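Local coordinates for type IV pilus secretin PilQ family protein (Vibrio cholerae, PDB 6W6M) that probably forms, as a ring of fourteen subunits, the outer-membrane secretin channel through which the type IV competence pilus passes, at residues L335-T347 and F372-S386. Numbering follows the deposited sequence.
Sequences LEELGVRWGVMST and FPVDEFLNVNLASTS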
ATOM      1  N   LEU A 335      23.649 -49.090  35.491  1.00 75.71           N
ATOM      2  CA  LEU A 335      24.880 -48.736  34.780  1.00 75.71           C
ATOM      3  C   LEU A 335      26.076 -49.369  35.474  1.00 75.71           C
ATOM      4  O   LEU A 335      26.089 -49.456  36.705  1.00 75.71           O
ATOM      5  CB  LEU A 335      25.029 -47.224  34.723  1.00 75.71           C
ATOM      6  CG  LEU A 335      26.140 -46.633  33.871  1.00 75.71           C
ATOM      7  CD1 LEU A 335      25.701 -45.329  33.297  1.00 75.71           C
ATOM      8  CD2 LEU A 335      27.354 -46.422  34.719  1.00 75.71           C
ATOM      9  N   GLU A 336      27.080 -49.799  34.696  1.00 77.93           N
ATOM     10  CA  GLU A 336      28.307 -50.365  35.245  1.00 77.93           C
ATOM     11  C   GLU A 336      29.498 -50.152  34.315  1.00 77.93           C
ATOM     12  O   GLU A 336      29.399 -50.354  33.102  1.00 77.93           O
ATOM     13  CB  GLU A 336      28.135 -51.839  35.510  1.00 77.93           C
ATOM     14  CG  GLU A 336      29.326 -52.483  36.141  1.00 77.93           C
ATOM     15  CD  GLU A 336      29.087 -53.937  36.427  1.00 77.93           C
ATOM     16  OE1 GLU A 336      27.991 -54.427  36.087  1.00 77.93           O
ATOM     17  OE2 GLU A 336      29.988 -54.594  36.988  1.00 77.93           O
ATOM     18  N   GLU A 337      30.634 -49.777  34.896  1.00 79.75           N
ATOM     19  CA  GLU A 337      31.849 -49.528  34.124  1.00 79.75           C
ATOM     20  C   GLU A 337      33.128 -49.981  34.835  1.00 79.75           C
ATOM     21  O   GLU A 337      33.291 -49.771  36.032  1.00 79.75           O
ATOM     22  CB  GLU A 337      31.945 -48.043  33.780  1.00 79.75           C
ATOM     23  CG  GLU A 337      33.019 -47.709  32.762  1.00 79.75           C
ATOM     24  CD  GLU A 337      33.072 -46.229  32.445  1.00 79.75           C
ATOM     25  OE1 GLU A 337      32.514 -45.435  33.229  1.00 79.75           O
ATOM     26  OE2 GLU A 337      33.674 -45.860  31.414  1.00 79.75           O
ATOM     27  N   LEU A 338      34.032 -50.600  34.080  1.00 77.43           N
ATOM     28  CA  LEU A 338      35.312 -51.087  34.590  1.00 77.43           C
ATOM     29  C   LEU A 338      36.469 -50.582  33.733  1.00 77.43           C
ATOM     30  O   LEU A 338      36.396 -50.610  32.507  1.00 77.43           O
ATOM     31  CB  LEU A 338      35.354 -52.614  34.608  1.00 77.43           C
ATOM     32  CG  LEU A 338      34.426 -53.418  35.512  1.00 77.43           C
ATOM     33  CD1 LEU A 338      34.565 -54.884  35.236  1.00 77.43           C
ATOM     34  CD2 LEU A 338      34.672 -53.149  36.967  1.00 77.43           C
ATOM     35  N   GLY A 339      37.561 -50.158  34.364  1.00 79.31           N
ATOM     36  CA  GLY A 339      38.674 -49.618  33.603  1.00 79.31           C
ATOM     37  C   GLY A 339      40.007 -49.852  34.274  1.00 79.31           C
ATOM     38  O   GLY A 339      40.080 -50.061  35.487  1.00 79.31           O
ATOM     39  N   VAL A 340      41.078 -49.795  33.476  1.00 80.30           N
ATOM     40  CA  VAL A 340      42.421 -50.140  33.931  1.00 80.30           C
ATOM     41  C   VAL A 340      43.457 -49.199  33.330  1.00 80.30           C
ATOM     42  O   VAL A 340      43.391 -48.825  32.157  1.00 80.30           O
ATOM     43  CB  VAL A 340      42.774 -51.604  33.595  1.00 80.30           C
ATOM     44  CG1 VAL A 340      44.195 -51.901  33.961  1.00 80.30           C
ATOM     45  CG2 VAL A 340      41.874 -52.545  34.340  1.00 80.30           C
ATOM     46  N   ARG A 341      44.455 -48.852  34.139  1.00 85.05           N
ATOM     47  CA  ARG A 341      45.488 -47.912  33.717  1.00 85.05           C
ATOM     48  C   ARG A 341      46.824 -48.429  34.236  1.00 85.05           C
ATOM     49  O   ARG A 341      47.035 -48.437  35.448  1.00 85.05           O
ATOM     50  CB  ARG A 341      45.180 -46.529  34.273  1.00 85.05           C
ATOM     51  CG  ARG A 341      45.427 -45.386  33.340  1.00 85.05           C
ATOM     52  CD  ARG A 341      44.554 -44.219  33.707  1.00 85.05           C
ATOM     53  NE  ARG A 341      44.724 -43.817  35.094  1.00 85.05           N
ATOM     54  CZ  ARG A 341      45.240 -42.657  35.477  1.00 85.05           C
ATOM     55  NH1 ARG A 341      45.632 -41.776  34.572  1.00 85.05           N
ATOM     56  NH2 ARG A 341      45.357 -42.374  36.764  1.00 85.05           N
ATOM     57  N   TRP A 342      47.726 -48.859  33.357  1.00 85.24           N
ATOM     58  CA  TRP A 342      49.014 -49.325  33.865  1.00 85.24           C
ATOM     59  C   TRP A 342      50.159 -48.925  32.954  1.00 85.24           C
ATOM     60  O   TRP A 342      49.978 -48.646  31.768  1.00 85.24           O
ATOM     61  CB  TRP A 342      49.046 -50.839  34.098  1.00 85.24           C
ATOM     62  CG  TRP A 342      48.898 -51.707  32.902  1.00 85.24           C
ATOM     63  CD1 TRP A 342      47.771 -52.338  32.501  1.00 85.24           C
ATOM     64  CD2 TRP A 342      49.922 -52.089  31.980  1.00 85.24           C
ATOM     65  NE1 TRP A 342      48.014 -53.074  31.378  1.00 85.24           N
ATOM     66  CE2 TRP A 342      49.332 -52.939  31.036  1.00 85.24           C
ATOM     67  CE3 TRP A 342      51.281 -51.789  31.859  1.00 85.24           C
ATOM     68  CZ2 TRP A 342      50.050 -53.493  29.976  1.00 85.24           C
ATOM     69  CZ3 TRP A 342      51.992 -52.338  30.809  1.00 85.24           C
ATOM     70  CH2 TRP A 342      51.377 -53.178  29.882  1.00 85.24           C
ATOM     71  N   GLY A 343      51.355 -48.924  33.540  1.00 89.08           N
ATOM     72  CA  GLY A 343      52.548 -48.501  32.829  1.00 89.08           C
ATOM     73  C   GLY A 343      53.804 -49.132  33.387  1.00 89.08           C
ATOM     74  O   GLY A 343      53.842 -49.566  34.543  1.00 89.08           O
ATOM     75  N   VAL A 344      54.845 -49.177  32.557  1.00 91.17           N
ATOM     76  CA  VAL A 344      56.132 -49.741  32.934  1.00 91.17           C
ATOM     77  C   VAL A 344      57.238 -48.820  32.437  1.00 91.17           C
ATOM     78  O   VAL A 344      57.041 -48.001  31.541  1.00 91.17           O
ATOM     79  CB  VAL A 344      56.333 -51.166  32.382  1.00 91.17           C
ATOM     80  CG1 VAL A 344      57.722 -51.668  32.691  1.00 91.17           C
ATOM     81  CG2 VAL A 344      55.308 -52.100  32.956  1.00 91.17           C
ATOM     82  N   MET A 345      58.412 -48.952  33.045  1.00 96.42           N
ATOM     83  CA  MET A 345      59.546 -48.114  32.660  1.00 96.42           C
ATOM     84  C   MET A 345      60.818 -48.783  33.146  1.00 96.42           C
ATOM     85  O   MET A 345      61.006 -48.921  34.355  1.00 96.42           O
ATOM     86  CB  MET A 345      59.396 -46.723  33.263  1.00 96.42           C
ATOM     87  CG  MET A 345      60.461 -45.746  32.884  1.00 96.42           C
ATOM     88  SD  MET A 345      60.109 -44.119  33.560  1.00 96.42           S
ATOM     89  CE  MET A 345      58.865 -43.524  32.432  1.00 96.42           C
ATOM     90  N   SER A 346      61.686 -49.202  32.234  1.00 96.90           N
ATOM     91  CA  SER A 346      62.856 -49.945  32.669  1.00 96.90           C
ATOM     92  C   SER A 346      64.048 -49.613  31.789  1.00 96.90           C
ATOM     93  O   SER A 346      63.903 -49.251  30.623  1.00 96.90           O
ATOM     94  CB  SER A 346      62.590 -51.447  32.655  1.00 96.90           C
ATOM     95  OG  SER A 346      62.345 -51.897  31.341  1.00 96.90           O
ATOM     96  N   THR A 347      65.239 -49.756  32.361  1.00 99.40           N
ATOM     97  CA  THR A 347      66.480 -49.517  31.638  1.00 99.40           C
ATOM     98  C   THR A 347      67.473 -50.612  32.003  1.00 99.40           C
ATOM     99  O   THR A 347      67.347 -51.262  33.040  1.00 99.40           O
ATOM    100  CB  THR A 347      67.070 -48.133  31.942  1.00 99.40           C
ATOM    101  OG1 THR A 347      67.319 -48.024  33.344  1.00 99.40           O
ATOM    102  CG2 THR A 347      66.108 -47.051  31.543  1.00 99.40           C
ATOM    103  N   PHE A 372      58.022 -34.905  34.924  1.00109.24           N
ATOM    104  CA  PHE A 372      57.657 -36.283  34.628  1.00109.24           C
ATOM    105  C   PHE A 372      56.680 -36.294  33.460  1.00109.24           C
ATOM    106  O   PHE A 372      55.682 -35.565  33.483  1.00109.24           O
ATOM    107  CB  PHE A 372      57.056 -36.984  35.847  1.00109.24           C
ATOM    108  CG  PHE A 372      57.228 -38.470  35.823  1.00109.24           C
ATOM    109  CD1 PHE A 372      58.488 -39.030  35.778  1.00109.24           C
ATOM    110  CD2 PHE A 372      56.135 -39.308  35.844  1.00109.24           C
ATOM    111  CE1 PHE A 372      58.652 -40.393  35.750  1.00109.24           C
ATOM    112  CE2 PHE A 372      56.297 -40.673  35.817  1.00109.24           C
ATOM    113  CZ  PHE A 372      57.553 -41.215  35.772  1.00109.24           C
ATOM    114  N   PRO A 373      56.924 -37.089  32.426  1.00106.06           N
ATOM    115  CA  PRO A 373      55.910 -37.256  31.380  1.00106.06           C
ATOM    116  C   PRO A 373      54.797 -38.196  31.819  1.00106.06           C
ATOM    117  O   PRO A 373      54.823 -39.385  31.489  1.00106.06           O
ATOM    118  CB  PRO A 373      56.711 -37.831  30.207  1.00106.06           C
ATOM    119  CG  PRO A 373      57.867 -38.510  30.839  1.00106.06           C
ATOM    120  CD  PRO A 373      58.206 -37.717  32.064  1.00106.06           C
ATOM    121  N   VAL A 374      53.819 -37.677  32.566  1.00104.42           N
ATOM    122  CA  VAL A 374      52.799 -38.540  33.161  1.00104.42           C
ATOM    123  C   VAL A 374      51.945 -39.191  32.083  1.00104.42           C
ATOM    124  O   VAL A 374      51.426 -40.298  32.263  1.00104.42           O
ATOM    125  CB  VAL A 374      51.936 -37.748  34.156  1.00104.42           C
ATOM    126  CG1 VAL A 374      51.134 -38.698  35.013  1.00104.42           C
ATOM    127  CG2 VAL A 374      52.807 -36.861  35.018  1.00104.42           C
ATOM    128  N   ASP A 375      51.781 -38.515  30.949  1.00104.80           N
ATOM    129  CA  ASP A 375      50.984 -39.044  29.853  1.00104.80           C
ATOM    130  C   ASP A 375      51.783 -39.929  28.911  1.00104.80           C
ATOM    131  O   ASP A 375      51.247 -40.917  28.401  1.00104.80           O
ATOM    132  CB  ASP A 375      50.362 -37.894  29.067  1.00104.80           C
ATOM    133  CG  ASP A 375      49.268 -37.200  29.840  1.00104.80           C
ATOM    134  OD1 ASP A 375      48.802 -37.774  30.845  1.00104.80           O
ATOM    135  OD2 ASP A 375      48.885 -36.077  29.453  1.00104.80           O
ATOM    136  N   GLU A 376      53.052 -39.601  28.665  1.00101.17           N
ATOM    137  CA  GLU A 376      53.897 -40.472  27.861  1.00101.17           C
ATOM    138  C   GLU A 376      54.327 -41.712  28.626  1.00101.17           C
ATOM    139  O   GLU A 376      54.818 -42.663  28.016  1.00101.17           O
ATOM    140  CB  GLU A 376      55.127 -39.711  27.379  1.00101.17           C
ATOM    141  CG  GLU A 376      54.873 -38.248  27.089  1.00101.17           C
ATOM    142  CD  GLU A 376      53.878 -38.029  25.970  1.00101.17           C
ATOM    143  OE1 GLU A 376      53.665 -38.955  25.160  1.00101.17           O
ATOM    144  OE2 GLU A 376      53.301 -36.925  25.897  1.00101.17           O
ATOM    145  N   PHE A 377      54.150 -41.721  29.945  1.00 95.44           N
ATOM    146  CA  PHE A 377      54.588 -42.850  30.750  1.00 95.44           C
ATOM    147  C   PHE A 377      53.718 -44.077  30.525  1.00 95.44           C
ATOM    148  O   PHE A 377      54.245 -45.187  30.400  1.00 95.44           O
ATOM    149  CB  PHE A 377      54.598 -42.448  32.228  1.00 95.44           C
ATOM    150  CG  PHE A 377      54.738 -43.601  33.178  1.00 95.44           C
ATOM    151  CD1 PHE A 377      55.902 -44.342  33.228  1.00 95.44           C
ATOM    152  CD2 PHE A 377      53.714 -43.929  34.038  1.00 95.44           C
ATOM    153  CE1 PHE A 377      56.028 -45.398  34.096  1.00 95.44           C
ATOM    154  CE2 PHE A 377      53.839 -44.984  34.908  1.00 95.44           C
ATOM    155  CZ  PHE A 377      54.998 -45.717  34.936  1.00 95.44           C
ATOM    156  N   LEU A 378      52.403 -43.900  30.437  1.00 89.72           N
ATOM    157  CA  LEU A 378      51.470 -45.014  30.551  1.00 89.72           C
ATOM    158  C   LEU A 378      51.447 -45.864  29.288  1.00 89.72           C
ATOM    159  O   LEU A 378      51.466 -45.342  28.174  1.00 89.72           O
ATOM    160  CB  LEU A 378      50.069 -44.492  30.865  1.00 89.72           C
ATOM    161  CG  LEU A 378      49.876 -43.793  32.215  1.00 89.72           C
ATOM    162  CD1 LEU A 378      48.489 -43.204  32.326  1.00 89.72           C
ATOM    163  CD2 LEU A 378      50.134 -44.740  33.368  1.00 89.72           C
ATOM    164  N   ASN A 379      51.416 -47.182  29.475  1.00 85.26           N
ATOM    165  CA  ASN A 379      51.283 -48.115  28.363  1.00 85.26           C
ATOM    166  C   ASN A 379      49.826 -48.290  27.972  1.00 85.26           C
ATOM    167  O   ASN A 379      49.453 -48.087  26.815  1.00 85.26           O
ATOM    168  CB  ASN A 379      51.884 -49.471  28.734  1.00 85.26           C
ATOM    169  CG  ASN A 379      53.354 -49.558  28.436  1.00 85.26           C
ATOM    170  OD1 ASN A 379      53.799 -50.439  27.713  1.00 85.26           O
ATOM    171  ND2 ASN A 379      54.120 -48.643  28.990  1.00 85.26           N
ATOM    172  N   VAL A 380      48.993 -48.679  28.928  1.00 82.05           N
ATOM    173  CA  VAL A 380      47.577 -48.918  28.695  1.00 82.05           C
ATOM    174  C   VAL A 380      46.800 -47.899  29.506  1.00 82.05           C
ATOM    175  O   VAL A 380      46.966 -47.814  30.727  1.00 82.05           O
ATOM    176  CB  VAL A 380      47.184 -50.349  29.075  1.00 82.05           C
ATOM    177  CG1 VAL A 380      45.695 -50.516  29.028  1.00 82.05           C
ATOM    178  CG2 VAL A 380      47.857 -51.325  28.157  1.00 82.05           C
ATOM    179  N   ASN A 381      45.944 -47.130  28.833  1.00 82.83           N
ATOM    180  CA  ASN A 381      45.221 -46.010  29.438  1.00 82.83           C
ATOM    181  C   ASN A 381      43.733 -46.144  29.118  1.00 82.83           C
ATOM    182  O   ASN A 381      43.239 -45.509  28.190  1.00 82.83           O
ATOM    183  CB  ASN A 381      45.794 -44.699  28.923  1.00 82.83           C
ATOM    184  CG  ASN A 381      45.313 -43.506  29.699  1.00 82.83           C
ATOM    185  OD1 ASN A 381      45.039 -43.594  30.889  1.00 82.83           O
ATOM    186  ND2 ASN A 381      45.197 -42.378  29.025  1.00 82.83           N
ATOM    187  N   LEU A 382      43.008 -46.930  29.912  1.00 80.97           N
ATOM    188  CA  LEU A 382      41.604 -47.235  29.681  1.00 80.97           C
ATOM    189  C   LEU A 382      40.814 -47.032  30.960  1.00 80.97           C
ATOM    190  O   LEU A 382      40.105 -47.920  31.434  1.00 80.97           O
ATOM    191  CB  LEU A 382      41.454 -48.654  29.152  1.00 80.97           C
ATOM    192  CG  LEU A 382      42.145 -48.907  27.813  1.00 80.97           C
ATOM    193  CD1 LEU A 382      42.000 -50.336  27.390  1.00 80.97           C
ATOM    194  CD2 LEU A 382      41.596 -47.989  26.750  1.00 80.97           C
ATOM    195  N   ALA A 383      40.978 -45.866  31.573  1.00 82.35           N
ATOM    196  CA  ALA A 383      40.345 -45.590  32.852  1.00 82.35           C
ATOM    197  C   ALA A 383      38.839 -45.416  32.703  1.00 82.35           C
ATOM    198  O   ALA A 383      38.349 -44.870  31.714  1.00 82.35           O
ATOM    199  CB  ALA A 383      40.940 -44.334  33.480  1.00 82.35           C
ATOM    200  N   SER A 384      38.109 -45.872  33.718  1.00 83.29           N
ATOM    201  CA  SER A 384      36.672 -45.641  33.785  1.00 83.29           C
ATOM    202  C   SER A 384      36.383 -44.151  33.864  1.00 83.29           C
ATOM    203  O   SER A 384      36.780 -43.480  34.818  1.00 83.29           O
ATOM    204  CB  SER A 384      36.081 -46.359  34.993  1.00 83.29           C
ATOM    205  OG  SER A 384      34.851 -45.782  35.371  1.00 83.29           O
ATOM    206  N   THR A 385      35.677 -43.638  32.863  1.00 87.91           N
ATOM    207  CA  THR A 385      35.458 -42.205  32.694  1.00 87.91           C
ATOM    208  C   THR A 385      34.106 -41.827  33.285  1.00 87.91           C
ATOM    209  O   THR A 385      33.071 -41.959  32.628  1.00 87.91           O
ATOM    210  CB  THR A 385      35.537 -41.823  31.220  1.00 87.91           C
ATOM    211  OG1 THR A 385      34.548 -42.554  30.485  1.00 87.91           O
ATOM    212  CG2 THR A 385      36.917 -42.132  30.662  1.00 87.91           C
ATOM    213  N   SER A 386      34.121 -41.344  34.519  1.00 87.92           N
ATOM    214  CA  SER A 386      32.919 -40.907  35.222  1.00 87.92           C
ATOM    215  C   SER A 386      33.364 -39.978  36.339  1.00 87.92           C
ATOM    216  O   SER A 386      34.559 -39.745  36.538  1.00 87.92           O
ATOM    217  CB  SER A 386      32.117 -42.086  35.768  1.00 87.92           C
ATOM    218  OG  SER A 386      31.800 -43.007  34.745  1.00 87.92           O
TER
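Trp342 faces two consecutive residues, Asn379 and Val380, across a classic beta bulge: its carbonyl O accepts Val380 N at 3.0 Å, nearly in line with the C=O bond, and Asn379 N more weakly. The bulge opens a short antiparallel pairing in the secretin sheet, where strand 380-382, preceded by a weak helical turn at 374-377, joins residues 335-347, the C-terminal end of the long strand 320-347; the axes of these two short pieces stand at 158°. Trp342 N returns a bond to Val380 O in the carbonyl plane, and Val340 exchanges two more with Leu382, although Val340 N stands well above the carbonyl plane of Leu382.

With CG between its backbone N and carbonyl carbon (chi1 64°), the Trp342 indole turns back over the bulge. Val380 CB lies 3.9 Å from the centroid of the five-membered ring, 20° off the normal, a CH-pi contact. Asn379 CB approaches the six-membered ring obliquely, 3.5 Å from CZ3, with the amide and indole planes nearly parallel.

On the opposite sheet face from Trp342 and Val380, the Arg341 side chain lies alongside that of Asn381, its non-hydrogen-bonded partner, and passes Leu378 CD1 and Ala383 CB with its aliphatic carbons. Its guanidinium forms a salt bridge with Glu408 of strand 404-429, while Ile357 of a neighbouring subunit packs on Arg341 and Leu378, placing the contact at a subunit interface.

Beyond the bulge, Met345 makes an oblique Met-aromatic contact, SD 5.3 Å from the Phe377 ring centroid, though its methyl end is doubtfully placed. Past Gly339, the extended Glu337 side chain divides its carboxylate oxygens between donors: OE2 weakly accepts Thr385 N, and OE1 weakly accepts Ser384 OG at 3.2 Å.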